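Local coordinates for protein glutathione S-transferase delta (Bombyx mori, PDB 3VK9) that probably conjugates glutathione to electrophilic compounds as a homodimeric delta-class glutathione transferase, at residues I3-V8 and L28-V33; P55-D60 and R68-Y73; A93-R98 and N153-D158; K141-Q146 and K182-T187. All coordinates share one frame; numbering follows the deposited sequence. Where two conformers were deposited one is given.

Overall arrangement
Interactions 1 and 2 belong to the N-terminal thioredoxin-like domain and share its sheet, where strands 4-7 and 56-59 are neighbours. Interaction 4 lies in the helical C-terminal domain, on the far side of the chain's centre. Interaction 3 sits between, touching both interaction 2 and interaction 4. Interactions 2 and 3 are buried and both touch the second subunit; interactions 1 and 4 are only partly buried. The chemistry follows the place. Interaction 1 is a backbone-bonded strand pair. Interaction 2 combines apolar packing with a charged cluster. Interaction 3 is small apolar packing beside a helix cap, and interaction 4 sets an arginine on turn carbonyls beside a leucine-tryptophan contact.

Interaction 1: residues I3-V8 and L28-V33; sequences IDLYYV and LNLKLV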
loop_
_atom_site.group_PDB
_atom_site.type_symbol
_atom_site.label_atom_id
_atom_site.label_comp_id
_atom_site.label_asym_id
_atom_site.label_seq_id
_atom_site.Cartn_x
_atom_site.Cartn_y
_atom_site.Cartn_z
ATOM N N ILE A 3 8.569 -23.200 5.222
ATOM C CA ILE A 3 8.467 -21.889 4.609
ATOM C C ILE A 3 9.492 -20.955 5.231
ATOM O O ILE A 3 9.600 -20.862 6.459
ATOM C CB ILE A 3 7.068 -21.297 4.817
ATOM C CG1 ILE A 3 6.044 -21.997 3.931
ATOM C CG2 ILE A 3 7.063 -19.819 4.501
ATOM C CD1 ILE A 3 4.719 -21.278 3.902
ATOM N N ASP A 4 10.255 -20.268 4.382
ATOM C CA ASP A 4 11.327 -19.380 4.846
ATOM C C ASP A 4 10.886 -17.924 4.946
ATOM O O ASP A 4 10.149 -17.441 4.095
ATOM C CB ASP A 4 12.539 -19.473 3.910
ATOM C CG ASP A 4 13.118 -20.876 3.832
ATOM O OD1 ASP A 4 13.781 -21.180 2.814
ATOM O OD2 ASP A 4 12.895 -21.674 4.775
ATOM N N LEU A 5 11.337 -17.240 5.991
ATOM C CA LEU A 5 11.170 -15.794 6.098
ATOM C C LEU A 5 12.529 -15.124 6.277
ATOM O O LEU A 5 13.177 -15.287 7.305
ATOM C CB LEU A 5 10.261 -15.427 7.271
ATOM C CG LEU A 5 9.941 -13.931 7.350
ATOM C CD1 LEU A 5 8.958 -13.563 6.253
ATOM C CD2 LEU A 5 9.388 -13.500 8.720
ATOM N N TYR A 6 12.964 -14.389 5.262
ATOM C CA TYR A 6 14.131 -13.513 5.381
ATOM C C TYR A 6 13.733 -12.191 6.023
ATOM O O TYR A 6 12.818 -11.535 5.549
ATOM C CB TYR A 6 14.731 -13.264 4.004
ATOM C CG TYR A 6 15.219 -14.537 3.364
ATOM C CD1 TYR A 6 14.343 -15.361 2.664
ATOM C CD2 TYR A 6 16.548 -14.931 3.482
ATOM C CE1 TYR A 6 14.783 -16.541 2.078
ATOM C CE2 TYR A 6 16.992 -16.118 2.905
ATOM C CZ TYR A 6 16.104 -16.915 2.203
ATOM O OH TYR A 6 16.538 -18.096 1.623
ATOM N N TYR A 7 14.437 -11.801 7.087
ATOM C CA TYR A 7 14.058 -10.651 7.889
ATOM C C TYR A 7 15.242 -10.068 8.683
ATOM O O TYR A 7 16.324 -10.665 8.759
ATOM C CB TYR A 7 12.986 -11.090 8.905
ATOM C CG TYR A 7 13.603 -11.728 10.134
ATOM C CD1 TYR A 7 14.342 -12.901 10.030
ATOM C CD2 TYR A 7 13.481 -11.134 11.387
ATOM C CE1 TYR A 7 14.943 -13.476 11.151
ATOM C CE2 TYR A 7 14.070 -11.708 12.516
ATOM C CZ TYR A 7 14.796 -12.875 12.385
ATOM O OH TYR A 7 15.374 -13.437 13.493
ATOM N N VAL A 8 15.010 -8.895 9.269
ATOM C CA VAL A 8 15.799 -8.396 10.390
ATOM C C VAL A 8 14.776 -7.974 11.436
ATOM O O VAL A 8 13.689 -7.525 11.081
ATOM C CB VAL A 8 16.698 -7.186 10.016
ATOM C CG1 VAL A 8 17.827 -7.618 9.105
ATOM C CG2 VAL A 8 15.887 -6.090 9.371
ATOM N N LEU A 28 7.556 -20.558 11.022
ATOM C CA LEU A 28 8.368 -20.145 9.893
ATOM C C LEU A 28 9.848 -20.385 10.154
ATOM O O LEU A 28 10.322 -20.252 11.274
ATOM C CB LEU A 28 8.161 -18.662 9.614
ATOM C CG LEU A 28 6.728 -18.217 9.351
ATOM C CD1 LEU A 28 6.692 -16.705 9.317
ATOM C CD2 LEU A 28 6.227 -18.812 8.032
ATOM N N ASN A 29 10.580 -20.721 9.103
ATOM C CA ASN A 29 12.016 -20.833 9.209
ATOM C C ASN A 29 12.615 -19.441 9.081
ATOM O O ASN A 29 12.695 -18.894 7.988
ATOM C CB ASN A 29 12.555 -21.743 8.115
ATOM C CG ASN A 29 14.058 -21.903 8.186
ATOM O OD1 ASN A 29 14.640 -21.912 9.274
ATOM N ND2 ASN A 29 14.699 -22.029 7.023
ATOM N N LEU A 30 13.024 -18.858 10.202
ATOM C CA LEU A 30 13.506 -17.482 10.185
ATOM C C LEU A 30 14.929 -17.437 9.695
ATOM O O LEU A 30 15.775 -18.174 10.176
ATOM C CB LEU A 30 13.429 -16.862 11.573
ATOM C CG LEU A 30 12.034 -16.768 12.183
ATOM C CD1 LEU A 30 12.107 -16.056 13.531
ATOM C CD2 LEU A 30 11.053 -16.071 11.233
ATOM N N LYS A 31 15.191 -16.571 8.731
ATOM C CA LYS A 31 16.531 -16.438 8.180
ATOM C C LYS A 31 16.993 -14.992 8.259
ATOM O O LYS A 31 16.589 -14.149 7.455
ATOM C CB LYS A 31 16.555 -16.925 6.739
ATOM C CG LYS A 31 16.171 -18.394 6.623
ATOM C CD LYS A 31 16.346 -18.893 5.195
ATOM C CE LYS A 31 17.810 -19.242 4.918
ATOM N NZ LYS A 31 18.065 -19.581 3.478
ATOM N N LEU A 32 17.851 -14.718 9.233
ATOM C CA LEU A 32 18.324 -13.368 9.479
ATOM C C LEU A 32 19.101 -12.890 8.266
ATOM O O LEU A 32 19.949 -13.612 7.774
ATOM C CB LEU A 32 19.232 -13.380 10.699
ATOM C CG LEU A 32 19.587 -12.011 11.260
ATOM C CD1 LEU A 32 18.311 -11.347 11.728
ATOM C CD2 LEU A 32 20.578 -12.168 12.412
ATOM N N VAL A 33 18.800 -11.702 7.746
ATOM C CA VAL A 33 19.654 -11.158 6.694
ATOM C C VAL A 33 20.554 -10.009 7.163
ATOM O O VAL A 33 20.134 -9.124 7.908
ATOM C CB VAL A 33 18.936 -10.808 5.349
ATOM C CG1 VAL A 33 17.540 -11.374 5.279
ATOM C CG2 VAL A 33 18.980 -9.321 5.074
#
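Tyr6 and Lys31 lie side by side on one face of a parallel strand pair, 4-7 with 29-32. These are the two strands of the beta-alpha-beta unit that opens the thioredoxin-like domain, with helix 12-24 as the crossover. Lys31 CB packs over a face of the Tyr6 ring, 4.2 Å from the centroid, as a CH-pi contact. The lysine chain bends about its CG-CD bond (chi3 81°) and brings Lys31 NZ to Tyr6 OH, a hydrogen bond of 2.8 Å. Val33 CG1 sits at the edge of the same ring. On this face too, Asn29 ND2 donates to Asp4 OD2 at 2.9 Å. OD2 lies in the Asn29 amide plane, but the carboxylate is turned 68° from it and is met from above.

The other face carries Leu5, Tyr7, Leu30 and Leu32. Leu32 CD1 lies over a face of the Tyr7 ring, while Leu30 CB approaches Tyr7 CE1 obliquely at 3.7 Å. Leu5 and Leu30 run alongside each other and touch through their CD2 atoms.

Helix 12-24 packs against this apolar face, with Val17 on Leu5, Cys14 on Tyr7 and Leu18 on Leu30. Strand 56-59 bonds to the other edge of strand 4-7. Five backbone hydrogen bonds fix the register across the pair. The shortest include Asn29 N to Ile3 O at 2.8 Å; the longest is Tyr7 N to Lys31 O at 3.2 Å.

Interaction 2: residues P55-D60 and R68-Y73; sequences PTLVDD and RAIITY
Asp59 OD2 is gripped by three groups. Tyr73 OH donates to it across the contact, at a modelled 2.4 Å that is very short and best read with caution. Lys77 of the same chain and Lys90 of the second subunit each form a salt bridge to it. Lys90 of the second subunit also hydrogen-bonds Tyr73 OH, so this buried carboxylate and phenol are tied into the dimer interface. The two lysines would be expected to stabilise the negative charge of Asp59. OD2 meets the tyrosine at the ring edge, in plane, with carboxylate and ring planes 64° apart. Tyr73 has CG anti to its backbone N (chi1 172°), which extends the ring from the helix to the strand.

Beside this polar end the contact is apolar. Leu57 CD1 approaches Tyr73 CE2 at 4.0 Å. Ile70 CD1 wedges between Leu57 CB, at 3.8 Å, and Pro55 CG, at 3.7 Å. Pro55 follows a cis peptide bond, the cis-proline characteristic of the thioredoxin fold. Helix 67-78 thus packs on the sheet through strand 56-59, with Ile64 of strand 62-64 touching Leu57, Ile70 and Tyr73, and Val17 of helix 12-24 also reaching Ile70.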
loop_
_atom_site.group_PDB
_atom_site.type_symbol
_atom_site.label_atom_id
_atom_site.label_comp_id
_atom_site.label_asym_id
_atom_site.label_seq_id
_atom_site.Cartn_x
_atom_site.Cartn_y
_atom_site.Cartn_z
ATOM N N PRO A 55 10.725 -7.827 4.738
ATOM C CA PRO A 55 10.943 -9.276 4.743
ATOM C C PRO A 55 10.778 -9.886 3.359
ATOM O O PRO A 55 10.139 -9.287 2.491
ATOM C CB PRO A 55 9.806 -9.773 5.631
ATOM C CG PRO A 55 8.682 -8.832 5.312
ATOM C CD PRO A 55 9.353 -7.481 5.152
ATOM N N THR A 56 11.323 -11.081 3.158
ATOM C CA THR A 56 10.971 -11.858 1.977
ATOM C C THR A 56 10.528 -13.251 2.426
ATOM O O THR A 56 11.284 -13.985 3.078
ATOM C CB THR A 56 12.148 -11.974 0.964
ATOM O OG1 THR A 56 12.663 -10.671 0.658
ATOM C CG2 THR A 56 11.705 -12.655 -0.321
ATOM N N LEU A 57 9.297 -13.597 2.074
ATOM C CA LEU A 57 8.712 -14.888 2.399
ATOM C C LEU A 57 8.972 -15.827 1.210
ATOM O O LEU A 57 8.678 -15.467 0.078
ATOM C CB LEU A 57 7.205 -14.686 2.605
ATOM C CG LEU A 57 6.290 -15.808 3.130
ATOM C CD1 LEU A 57 5.887 -16.805 2.060
ATOM C CD2 LEU A 57 6.911 -16.485 4.330
ATOM N N VAL A 58 9.542 -17.006 1.446
ATOM C CA VAL A 58 9.765 -17.950 0.345
ATOM C C VAL A 58 9.071 -19.271 0.623
ATOM O O VAL A 58 9.426 -20.003 1.556
ATOM C CB VAL A 58 11.256 -18.194 0.052
ATOM C CG1 VAL A 58 11.419 -19.145 -1.136
ATOM C CG2 VAL A 58 11.949 -16.874 -0.227
ATOM N N ASP A 59 8.075 -19.566 -0.206
ATOM C CA ASP A 59 7.199 -20.701 0.011
ATOM C C ASP A 59 7.255 -21.575 -1.241
ATOM O O ASP A 59 6.448 -21.423 -2.155
ATOM C CB ASP A 59 5.779 -20.205 0.287
ATOM C CG ASP A 59 4.835 -21.320 0.668
ATOM O OD1 ASP A 59 5.276 -22.479 0.675
ATOM O OD2 ASP A 59 3.647 -21.045 0.946
ATOM N N ASP A 60 8.228 -22.483 -1.269
ATOM C CA ASP A 60 8.559 -23.232 -2.474
ATOM C C ASP A 60 8.839 -22.291 -3.645
ATOM O O ASP A 60 9.785 -21.499 -3.608
ATOM C CB ASP A 60 7.445 -24.220 -2.822
ATOM C CG ASP A 60 7.195 -25.224 -1.710
ATOM O OD1 ASP A 60 8.015 -25.279 -0.763
ATOM O OD2 ASP A 60 6.188 -25.963 -1.783
ATOM N N ARG A 68 2.646 -6.554 3.789
ATOM C CA ARG A 68 1.183 -6.507 3.824
ATOM C C ARG A 68 0.502 -7.523 2.919
ATOM O O ARG A 68 -0.640 -7.884 3.166
ATOM C CB ARG A 68 0.685 -5.072 3.590
ATOM C CG ARG A 68 1.157 -4.145 4.726
ATOM C CD ARG A 68 1.051 -2.670 4.383
ATOM N NE ARG A 68 1.724 -1.840 5.378
ATOM C CZ ARG A 68 3.018 -1.526 5.331
ATOM N NH1 ARG A 68 3.788 -1.981 4.338
ATOM N NH2 ARG A 68 3.551 -0.776 6.290
ATOM N N ALA A 69 1.202 -7.984 1.879
ATOM C CA ALA A 69 0.751 -9.147 1.111
ATOM C C ALA A 69 1.084 -10.479 1.815
ATOM O O ALA A 69 0.351 -11.461 1.673
ATOM C CB ALA A 69 1.341 -9.133 -0.302
ATOM N N ILE A 70 2.204 -10.516 2.539
ATOM C CA ILE A 70 2.611 -11.735 3.241
ATOM C C ILE A 70 1.624 -12.066 4.371
ATOM O O ILE A 70 1.216 -13.226 4.548
ATOM C CB ILE A 70 4.022 -11.590 3.862
ATOM C CG1 ILE A 70 5.100 -11.487 2.781
ATOM C CG2 ILE A 70 4.292 -12.746 4.857
ATOM C CD1 ILE A 70 6.507 -11.037 3.304
ATOM N N ILE A 71 1.250 -11.058 5.153
ATOM C CA ILE A 71 0.392 -11.317 6.305
ATOM C C ILE A 71 -1.000 -11.775 5.878
ATOM O O ILE A 71 -1.594 -12.639 6.521
ATOM C CB ILE A 71 0.318 -10.117 7.307
ATOM C CG1 ILE A 71 -0.378 -8.909 6.671
ATOM C CG2 ILE A 71 1.723 -9.754 7.810
ATOM C CD1 ILE A 71 -0.287 -7.613 7.480
ATOM N N THR A 72 -1.527 -11.214 4.800
ATOM C CA THR A 72 -2.830 -11.684 4.335
ATOM C C THR A 72 -2.663 -13.061 3.689
ATOM O O THR A 72 -3.535 -13.917 3.831
ATOM C CB THR A 72 -3.531 -10.695 3.398
ATOM O OG1 THR A 72 -2.752 -10.506 2.207
ATOM C CG2 THR A 72 -3.753 -9.330 4.095
ATOM N N TYR A 73 -1.534 -13.287 3.007
ATOM C CA TYR A 73 -1.244 -14.617 2.453
ATOM C C TYR A 73 -1.212 -15.741 3.512
ATOM O O TYR A 73 -1.741 -16.822 3.288
ATOM C CB TYR A 73 0.086 -14.623 1.704
ATOM C CG TYR A 73 0.545 -16.008 1.262
ATOM C CD1 TYR A 73 -0.112 -16.688 0.230
ATOM C CD2 TYR A 73 1.651 -16.630 1.854
ATOM C CE1 TYR A 73 0.315 -17.939 -0.210
ATOM C CE2 TYR A 73 2.093 -17.916 1.416
ATOM C CZ TYR A 73 1.413 -18.552 0.388
ATOM O OH TYR A 73 1.812 -19.793 -0.068
#

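Interaction 3: residues A93-R98 and N153-D158; sequences ALVDQR and NLTVAD
The capped N-terminus of helix 156-167 rests against helix 89-119, with Thr155, Val156 and Ala157 meeting Val95 and Arg98. Val95 carries most of the packing. Its CG1 lies 3.7 Å from Val156 CG2, the two valines crossing at about a right angle, and 3.9 Å from Ala157 CB. Its CG2 meets Thr155 tip to tip. Arg98 takes part through its CB, 3.7 Å from Ala157 CB. Its guanidinium leads away: NE donates to Val149 O, one face is covered by Leu94 CD1, and Phe142 makes a cation-pi contact with it.

Thr155 OG1 lies between its backbone N and carbonyl carbon (chi1 68°), and from there accepts from Ala157 N at 3.2 Å. In return Asp158 OD2 accepts from Thr155 N at 2.8 Å, using its anti lone pair. Asp158 OD1 is bound by Val149 N, which holds the carboxylate in place. Two backbone N-H groups near the start of the helix thus gain side-chain acceptors. Ile71 and Val75 of helix 67-78 pack on Val156, which joins the site to the N-terminal domain. This reciprocal Thr155-Asp158 bonding is a capping box, the N-capping motif well known at this helix in glutathione transferases.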
loop_
_atom_site.group_PDB
_atom_site.type_symbol
_atom_site.label_atom_id
_atom_site.label_comp_id
_atom_site.label_asym_id
_atom_site.label_seq_id
_atom_site.Cartn_x
_atom_site.Cartn_y
_atom_site.Cartn_z
ATOM N N ALA A 93 -12.725 -5.472 3.391
ATOM C CA ALA A 93 -12.399 -4.182 2.795
ATOM C C ALA A 93 -11.893 -3.198 3.859
ATOM O O ALA A 93 -10.995 -2.406 3.608
ATOM C CB ALA A 93 -13.616 -3.619 2.079
ATOM N N LEU A 94 -12.470 -3.249 5.056
ATOM C CA LEU A 94 -12.005 -2.354 6.113
ATOM C C LEU A 94 -10.568 -2.682 6.536
ATOM O O LEU A 94 -9.759 -1.778 6.785
ATOM C CB LEU A 94 -12.944 -2.403 7.324
ATOM C CG LEU A 94 -12.582 -1.434 8.448
ATOM C CD1 LEU A 94 -12.511 -0.017 7.885
ATOM C CD2 LEU A 94 -13.599 -1.532 9.601
ATOM N N VAL A 95 -10.261 -3.972 6.643
ATOM C CA VAL A 95 -8.904 -4.397 6.965
ATOM C C VAL A 95 -7.949 -3.953 5.850
ATOM O O VAL A 95 -6.932 -3.307 6.096
ATOM C CB VAL A 95 -8.787 -5.937 7.142
ATOM C CG1 VAL A 95 -7.322 -6.321 7.378
ATOM C CG2 VAL A 95 -9.669 -6.443 8.266
ATOM N N ASP A 96 -8.276 -4.296 4.616
ATOM C CA ASP A 96 -7.473 -3.840 3.475
ATOM C C ASP A 96 -7.278 -2.309 3.478
ATOM O O ASP A 96 -6.162 -1.813 3.281
ATOM C CB ASP A 96 -8.104 -4.291 2.134
ATOM C CG ASP A 96 -7.997 -5.797 1.909
ATOM O OD1 ASP A 96 -7.040 -6.421 2.405
ATOM O OD2 ASP A 96 -8.864 -6.356 1.213
ATOM N N GLN A 97 -8.363 -1.560 3.677
ATOM C CA GLN A 97 -8.247 -0.102 3.738
ATOM C C GLN A 97 -7.192 0.315 4.752
ATOM O O GLN A 97 -6.336 1.151 4.455
ATOM C CB GLN A 97 -9.571 0.590 4.094
ATOM C CG GLN A 97 -9.350 2.060 4.389
ATOM C CD GLN A 97 -10.623 2.848 4.511
ATOM O OE1 GLN A 97 -11.716 2.317 4.334
ATOM N NE2 GLN A 97 -10.491 4.124 4.825
ATOM N N ARG A 98 -7.252 -0.268 5.947
ATOM C CA ARG A 98 -6.307 0.111 6.999
ATOM C C ARG A 98 -4.876 -0.271 6.609
ATOM O O ARG A 98 -3.934 0.442 6.949
ATOM C CB ARG A 98 -6.682 -0.497 8.364
ATOM C CG ARG A 98 -8.052 -0.076 8.892
ATOM C CD ARG A 98 -8.164 1.432 9.087
ATOM N NE ARG A 98 -9.381 1.770 9.819
ATOM C CZ ARG A 98 -10.321 2.593 9.376
ATOM N NH1 ARG A 98 -10.182 3.210 8.216
ATOM N NH2 ARG A 98 -11.396 2.815 10.112
ATOM N N ASN A 153 -12.672 -7.332 16.121
ATOM C CA ASN A 153 -11.617 -8.277 16.483
ATOM C C ASN A 153 -10.228 -7.780 16.100
ATOM O O ASN A 153 -10.081 -6.926 15.224
ATOM C CB ASN A 153 -11.872 -9.623 15.816
ATOM C CG ASN A 153 -13.315 -10.056 15.940
ATOM O OD1 ASN A 153 -13.845 -10.132 17.043
ATOM N ND2 ASN A 153 -13.966 -10.322 14.808
ATOM N N LEU A 154 -9.211 -8.330 16.754
ATOM C CA LEU A 154 -7.835 -8.137 16.319
ATOM C C LEU A 154 -7.698 -8.624 14.865
ATOM O O LEU A 154 -8.177 -9.708 14.521
ATOM C CB LEU A 154 -6.889 -8.928 17.214
ATOM C CG LEU A 154 -5.391 -8.784 16.918
ATOM C CD1 LEU A 154 -4.853 -7.517 17.563
ATOM C CD2 LEU A 154 -4.635 -10.009 17.409
ATOM N N THR A 155 -7.071 -7.821 14.013
ATOM C CA THR A 155 -6.828 -8.246 12.617
ATOM C C THR A 155 -5.393 -7.960 12.166
ATOM O O THR A 155 -4.638 -7.259 12.841
ATOM C CB THR A 155 -7.790 -7.570 11.623
ATOM O OG1 THR A 155 -7.503 -6.165 11.553
ATOM C CG2 THR A 155 -9.259 -7.781 12.038
ATOM N N VAL A 156 -5.016 -8.501 11.013
ATOM C CA VAL A 156 -3.704 -8.216 10.477
ATOM C C VAL A 156 -3.474 -6.708 10.314
ATOM O O VAL A 156 -2.327 -6.269 10.249
ATOM C CB VAL A 156 -3.462 -8.948 9.133
ATOM C CG1 VAL A 156 -3.305 -10.442 9.374
ATOM C CG2 VAL A 156 -4.607 -8.659 8.158
ATOM N N ALA A 157 -4.554 -5.922 10.231
ATOM C CA ALA A 157 -4.417 -4.468 10.188
ATOM C C ALA A 157 -3.849 -3.891 11.489
ATOM O O ALA A 157 -2.995 -3.011 11.455
ATOM C CB ALA A 157 -5.745 -3.796 9.836
ATOM N N ASP A 158 -4.339 -4.363 12.634
ATOM C CA ASP A 158 -3.754 -3.952 13.914
ATOM C C ASP A 158 -2.256 -4.312 13.963
ATOM O O ASP A 158 -1.411 -3.524 14.381
ATOM C CB ASP A 158 -4.499 -4.610 15.090
ATOM C CG ASP A 158 -5.987 -4.236 15.138
ATOM O OD1 ASP A 158 -6.305 -3.075 15.478
ATOM O OD2 ASP A 158 -6.834 -5.107 14.849
#

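Interaction 4: residues K141-Q146 and K182-T187; sequences KFLEGQ and KRWYET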
loop_
_atom_site.group_PDB
_atom_site.type_symbol
_atom_site.label_atom_id
_atom_site.label_comp_id
_atom_site.label_asym_id
_atom_site.label_seq_id
_atom_site.Cartn_x
_atom_site.Cartn_y
_atom_site.Cartn_z
ATOM N N LYS A 141 -9.103 9.009 14.847
ATOM C CA LYS A 141 -10.507 9.045 14.428
ATOM C C LYS A 141 -11.026 7.644 14.117
ATOM O O LYS A 141 -12.104 7.266 14.587
ATOM C CB LYS A 141 -10.715 9.965 13.222
ATOM C CG LYS A 141 -11.910 10.921 13.351
ATOM C CD LYS A 141 -13.217 10.173 13.569
ATOM C CE LYS A 141 -14.439 11.059 13.324
ATOM N NZ LYS A 141 -14.748 11.980 14.467
ATOM N N PHE A 142 -10.257 6.871 13.343
ATOM C CA PHE A 142 -10.606 5.484 13.024
ATOM C C PHE A 142 -10.932 4.692 14.290
ATOM O O PHE A 142 -11.740 3.769 14.266
ATOM C CB PHE A 142 -9.453 4.770 12.302
ATOM C CG PHE A 142 -9.020 5.434 11.021
ATOM C CD1 PHE A 142 -9.875 6.289 10.334
ATOM C CD2 PHE A 142 -7.753 5.218 10.515
ATOM C CE1 PHE A 142 -9.461 6.910 9.163
ATOM C CE2 PHE A 142 -7.341 5.833 9.346
ATOM C CZ PHE A 142 -8.201 6.683 8.673
ATOM N N LEU A 143 -10.287 5.068 15.390
ATOM C CA LEU A 143 -10.356 4.323 16.638
ATOM C C LEU A 143 -11.438 4.868 17.576
ATOM O O LEU A 143 -11.673 4.319 18.659
ATOM C CB LEU A 143 -8.976 4.349 17.319
ATOM C CG LEU A 143 -7.963 3.439 16.622
ATOM C CD1 LEU A 143 -6.536 3.649 17.174
ATOM C CD2 LEU A 143 -8.415 1.981 16.749
ATOM N N GLU A 144 -12.113 5.935 17.159
ATOM C CA GLU A 144 -13.151 6.516 18.008
ATOM C C GLU A 144 -14.301 5.529 18.186
ATOM O O GLU A 144 -14.938 5.104 17.232
ATOM C CB GLU A 144 -13.636 7.874 17.481
ATOM C CG GLU A 144 -14.741 8.526 18.340
ATOM C CD GLU A 144 -14.256 9.021 19.702
ATOM O OE1 GLU A 144 -13.103 9.509 19.803
ATOM O OE2 GLU A 144 -15.038 8.933 20.678
ATOM N N GLY A 145 -14.542 5.153 19.438
ATOM C CA GLY A 145 -15.565 4.174 19.761
ATOM C C GLY A 145 -15.243 2.754 19.327
ATOM O O GLY A 145 -16.137 1.915 19.255
ATOM N N GLN A 146 -13.972 2.483 19.029
ATOM C CA GLN A 146 -13.556 1.165 18.539
ATOM C C GLN A 146 -12.396 0.557 19.324
ATOM O O GLN A 146 -11.399 1.224 19.600
ATOM C CB GLN A 146 -13.160 1.281 17.064
ATOM C CG GLN A 146 -14.292 1.806 16.207
ATOM C CD GLN A 146 -15.273 0.717 15.829
ATOM O OE1 GLN A 146 -14.878 -0.408 15.509
ATOM N NE2 GLN A 146 -16.559 1.047 15.855
ATOM N N LYS A 182 -3.567 5.754 21.999
ATOM C CA LYS A 182 -2.944 5.260 23.234
ATOM C C LYS A 182 -3.690 4.025 23.756
ATOM O O LYS A 182 -3.067 3.017 24.088
ATOM C CB LYS A 182 -2.915 6.371 24.284
ATOM C CG LYS A 182 -2.252 5.995 25.627
ATOM C CD LYS A 182 -2.338 7.161 26.593
ATOM C CE LYS A 182 -1.821 6.804 27.976
ATOM N NZ LYS A 182 -1.491 8.039 28.745
ATOM N N ARG A 183 -5.024 4.105 23.809
ATOM C CA ARG A 183 -5.870 2.998 24.266
ATOM C C ARG A 183 -5.661 1.742 23.411
ATOM O O ARG A 183 -5.385 0.653 23.918
ATOM C CB ARG A 183 -7.349 3.411 24.244
ATOM C CG ARG A 183 -8.298 2.265 24.541
ATOM C CD ARG A 183 -9.782 2.675 24.534
ATOM N NE ARG A 183 -10.189 3.507 23.392
ATOM C CZ ARG A 183 -10.334 3.079 22.136
ATOM N NH1 ARG A 183 -10.068 1.818 21.812
ATOM N NH2 ARG A 183 -10.727 3.922 21.189
ATOM N N TRP A 184 -5.792 1.912 22.108
ATOM C CA TRP A 184 -5.567 0.827 21.145
ATOM C C TRP A 184 -4.162 0.206 21.260
ATOM O O TRP A 184 -4.012 -1.016 21.311
ATOM C CB TRP A 184 -5.847 1.353 19.731
ATOM C CG TRP A 184 -5.307 0.515 18.623
ATOM C CD1 TRP A 184 -5.915 -0.559 18.032
ATOM C CD2 TRP A 184 -4.054 0.683 17.965
ATOM N NE1 TRP A 184 -5.109 -1.068 17.041
ATOM C CE2 TRP A 184 -3.961 -0.322 16.975
ATOM C CE3 TRP A 184 -2.998 1.589 18.107
ATOM C CZ2 TRP A 184 -2.844 -0.451 16.137
ATOM C CZ3 TRP A 184 -1.898 1.470 17.274
ATOM C CH2 TRP A 184 -1.826 0.452 16.303
ATOM N N TYR A 185 -3.135 1.050 21.299
ATOM C CA TYR A 185 -1.762 0.583 21.483
ATOM C C TYR A 185 -1.682 -0.418 22.632
ATOM O O TYR A 185 -1.172 -1.536 22.473
ATOM C CB TYR A 185 -0.859 1.779 21.782
ATOM C CG TYR A 185 0.635 1.546 21.604
ATOM C CD1 TYR A 185 1.161 1.121 20.375
ATOM C CD2 TYR A 185 1.532 1.823 22.643
ATOM C CE1 TYR A 185 2.532 0.935 20.205
ATOM C CE2 TYR A 185 2.919 1.641 22.477
ATOM C CZ TYR A 185 3.404 1.196 21.260
ATOM O OH TYR A 185 4.754 1.015 21.087
ATOM N N GLU A 186 -2.192 -0.012 23.793
ATOM C CA GLU A 186 -2.185 -0.874 24.965
ATOM C C GLU A 186 -2.972 -2.164 24.756
ATOM O O GLU A 186 -2.518 -3.235 25.134
ATOM C CB GLU A 186 -2.732 -0.141 26.192
ATOM C CG GLU A 186 -2.731 -1.021 27.427
ATOM C CD GLU A 186 -3.360 -0.363 28.629
ATOM O OE1 GLU A 186 -4.120 0.615 28.456
ATOM O OE2 GLU A 186 -3.101 -0.841 29.749
ATOM N N THR A 187 -4.155 -2.055 24.163
ATOM C CA THR A 187 -4.986 -3.226 23.914
ATOM C C THR A 187 -4.247 -4.252 23.051
ATOM O O THR A 187 -4.238 -5.447 23.337
ATOM C CB THR A 187 -6.308 -2.851 23.177
ATOM O OG1 THR A 187 -7.067 -1.921 23.959
ATOM C CG2 THR A 187 -7.154 -4.100 22.909
HETATM O O HOH W 1 -12.991 6.221 21.851
#
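Leu143 and Trp184 make the tight part of this contact, in the all-helical C-terminal domain. A type II beta turn from Leu143 to Gln146, just after helix 126-142, packs on helix 179-191. Leu143 CD1 presses on Trp184 CB at 3.5 Å, and Leu143 CD2 reaches Trp184 CD1 at 3.8 Å. Both leucine methyls come to the CB end of the indole from the same side, obliquely to the ring. The indole itself is anchored from outside the contact, its NE1 donating to Asp158 OD1. Leu161 and Ile162 of helix 156-167 also pack on it.

The other side is polar and more open to solvent. The Arg183 chain bends about its CG-CD bond (chi3 46°) and sets its guanidinium edge against the carbonyls of the turn. Arg183 NH2 donates to Leu143 O at 2.7 Å, with the oxygen in the guanidinium plane. Arg183 NH1 donates to Gln146 O at 2.6 Å, and NH2 adds a weak bond to the same oxygen. Leu143 O also accepts the turn's own bond from Gln146 N, which comes from the opposite face of its plane. Gly145, exposed and with positive phi, takes the third turn position. A water accepts from Gly145 N at 3.1 Å and, weakly, from Arg183 NH2.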